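Local coordinates for protein type 6 secretion amidase effector 2 (Salmonella typhi, PDB 6WIN) that probably acts as an antibacterial toxin delivered by type VI secretion, an amidase that cuts peptidoglycan in the cell wall, at residues V45-I51 with Q80-I85. Numbering follows the deposited sequence.
Sequences VFGNKNI and QDTGGI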
loop_
_atom_site.group_PDB
_atom_site.type_symbol
_atom_site.label_atom_id
_atom_site.label_comp_id
_atom_site.label_asym_id
_atom_site.label_seq_id
_atom_site.Cartn_x
_atom_site.Cartn_y
_atom_site.Cartn_z
ATOM N N VAL A 45 -8.757 3.463 -1.210
ATOM C CA VAL A 45 -8.185 4.379 -0.227
ATOM C C VAL A 45 -8.519 5.833 -0.558
ATOM O O VAL A 45 -9.035 6.572 0.283
ATOM C CB VAL A 45 -6.661 4.164 -0.138
ATOM C CG1 VAL A 45 -6.010 5.263 0.710
ATOM C CG2 VAL A 45 -6.343 2.761 0.388
ATOM N N PHE A 46 -8.227 6.277 -1.781
ATOM C CA PHE A 46 -8.441 7.678 -2.135
ATOM C C PHE A 46 -9.935 7.987 -2.175
ATOM O O PHE A 46 -10.689 7.334 -2.899
ATOM C CB PHE A 46 -7.797 7.998 -3.481
ATOM C CG PHE A 46 -7.835 9.464 -3.824
ATOM C CD1 PHE A 46 -6.973 10.353 -3.194
ATOM C CD2 PHE A 46 -8.748 9.955 -4.738
ATOM C CE1 PHE A 46 -7.002 11.702 -3.485
ATOM C CE2 PHE A 46 -8.786 11.315 -5.044
ATOM C CZ PHE A 46 -7.911 12.186 -4.414
ATOM N N GLY A 47 -10.361 8.997 -1.416
ATOM C CA GLY A 47 -11.763 9.326 -1.300
ATOM C C GLY A 47 -12.485 8.646 -0.155
ATOM O O GLY A 47 -13.563 9.107 0.235
ATOM N N ASN A 48 -11.921 7.570 0.396
ATOM C CA ASN A 48 -12.544 6.824 1.490
ATOM C C ASN A 48 -12.528 7.667 2.759
ATOM O O ASN A 48 -11.462 7.939 3.318
ATOM C CB ASN A 48 -11.799 5.508 1.699
ATOM C CG ASN A 48 -12.512 4.556 2.657
ATOM O OD1 ASN A 48 -13.314 4.968 3.492
ATOM N ND2 ASN A 48 -12.207 3.270 2.539
ATOM N N LYS A 49 -13.708 8.064 3.230
ATOM C CA LYS A 49 -13.820 8.877 4.425
ATOM C C LYS A 49 -13.735 8.132 5.737
ATOM O O LYS A 49 -13.842 8.756 6.796
ATOM N N ASN A 50 -13.533 6.813 5.703
ATOM C CA ASN A 50 -13.560 5.979 6.895
ATOM C C ASN A 50 -12.233 5.314 7.230
ATOM O O ASN A 50 -12.119 4.713 8.304
ATOM C CB ASN A 50 -14.632 4.890 6.746
ATOM C CG ASN A 50 -16.022 5.472 6.674
ATOM O OD1 ASN A 50 -16.491 6.094 7.630
ATOM N ND2 ASN A 50 -16.684 5.306 5.526
ATOM N N ILE A 51 -11.231 5.414 6.362
ATOM C CA ILE A 51 -9.998 4.670 6.555
ATOM C C ILE A 51 -9.182 5.307 7.677
ATOM O O ILE A 51 -9.018 6.533 7.735
ATOM C CB ILE A 51 -9.227 4.596 5.230
ATOM C CG1 ILE A 51 -7.895 3.863 5.404
ATOM C CG2 ILE A 51 -9.069 5.988 4.614
ATOM C CD1 ILE A 51 -7.227 3.539 4.086
ATOM N N GLN A 80 -4.964 11.790 3.931
ATOM C CA GLN A 80 -5.239 12.149 2.543
ATOM C C GLN A 80 -5.838 13.546 2.452
ATOM O O GLN A 80 -6.372 14.092 3.423
ATOM C CB GLN A 80 -6.167 11.125 1.867
ATOM C CG GLN A 80 -7.613 11.130 2.355
ATOM C CD GLN A 80 -8.461 10.073 1.661
ATOM O OE1 GLN A 80 -8.657 10.119 0.441
ATOM N NE2 GLN A 80 -8.954 9.101 2.434
ATOM N N ASP A 81 -5.732 14.116 1.255
ATOM C CA ASP A 81 -6.312 15.411 0.929
ATOM C C ASP A 81 -6.835 15.341 -0.509
ATOM O O ASP A 81 -6.858 14.273 -1.126
ATOM C CB ASP A 81 -5.277 16.530 1.135
ATOM C CG ASP A 81 -3.980 16.262 0.411
ATOM O OD1 ASP A 81 -3.980 16.222 -0.836
ATOM O OD2 ASP A 81 -2.948 16.090 1.090
ATOM N N THR A 82 -7.223 16.498 -1.064
ATOM C CA THR A 82 -7.813 16.510 -2.401
ATOM C C THR A 82 -6.801 16.156 -3.488
ATOM O O THR A 82 -7.207 15.817 -4.604
ATOM C CB THR A 82 -8.454 17.875 -2.705
ATOM O OG1 THR A 82 -7.452 18.897 -2.702
ATOM C CG2 THR A 82 -9.506 18.227 -1.673
ATOM N N GLY A 83 -5.505 16.197 -3.188
ATOM C CA GLY A 83 -4.504 15.904 -4.195
ATOM C C GLY A 83 -3.788 14.567 -4.096
ATOM O O GLY A 83 -3.019 14.219 -4.995
ATOM N N GLY A 84 -3.999 13.806 -3.032
ATOM C CA GLY A 84 -3.333 12.525 -2.924
ATOM C C GLY A 84 -3.387 11.990 -1.507
ATOM O O GLY A 84 -4.152 12.468 -0.671
ATOM N N ILE A 85 -2.546 10.979 -1.258
ATOM C CA ILE A 85 -2.475 10.319 0.044
ATOM C C ILE A 85 -1.045 10.359 0.569
ATOM O O ILE A 85 -0.071 10.324 -0.191
ATOM C CB ILE A 85 -2.973 8.857 -0.013
ATOM C CG1 ILE A 85 -2.135 8.046 -1.007
ATOM C CG2 ILE A 85 -4.435 8.789 -0.390
ATOM C CD1 ILE A 85 -2.448 6.549 -1.002
#
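Gln80 reaches from the end of strand 74-81 to the type II turn of Val45 to Asn48 and binds its backbone with the side-chain amide. Its CG sits between the backbone N and the carbonyl carbon (chi1 70°), and the chain then runs extended to the turn. OE1 accepts from Gly47 N at 2.8 Å, a nearly straight bond (160°) that lies in the amide carbonyl plane on a lone pair. At the other end of the amide, NE2 makes a weak, bent bond to Val45 O at 3.3 Å. NE2 also lies 2.9 Å from Asn48 O, and the methyl CG2 of Ile51 packs near it. Val45 O also takes the turn's own bond from Asn48 N. Gly47 has a positive phi, which suits this place in a type II turn.

Phe46 comes from the same turn and points the edge of its ring at the type I turn of the hairpin, Asp81 to Gly84. The ring plane is 42° from the Gln80 amide. CE1 meets Asp81 O obliquely at 3.5 Å. Thr82 O lies in the ring plane at the edge, 3.7 Å from CZ, and Gly84 N and Ile85 CG2 are also edge neighbours.

The close fit is at the Gln80 amide and the Phe46 edge. On the buried apolar side, Val45 CG1 packs on Ile85 CG2 at 4.0 Å, with Ile57 of strand 56-59 touching both side chains. The solvent side is looser. There Gly47 and Thr82 are exposed. Asp81 OD1 takes Gly83 N, an Asx turn, and pairs with Tyr104 OH.

The contact joins the loop after edge strand 40-44 to a hairpin of the antiparallel sheet. Its polar part is one neutral amide, donor at one end and acceptor at the other, bonding main-chain atoms, which suggests recognition of the turn's backbone shape rather than of charge.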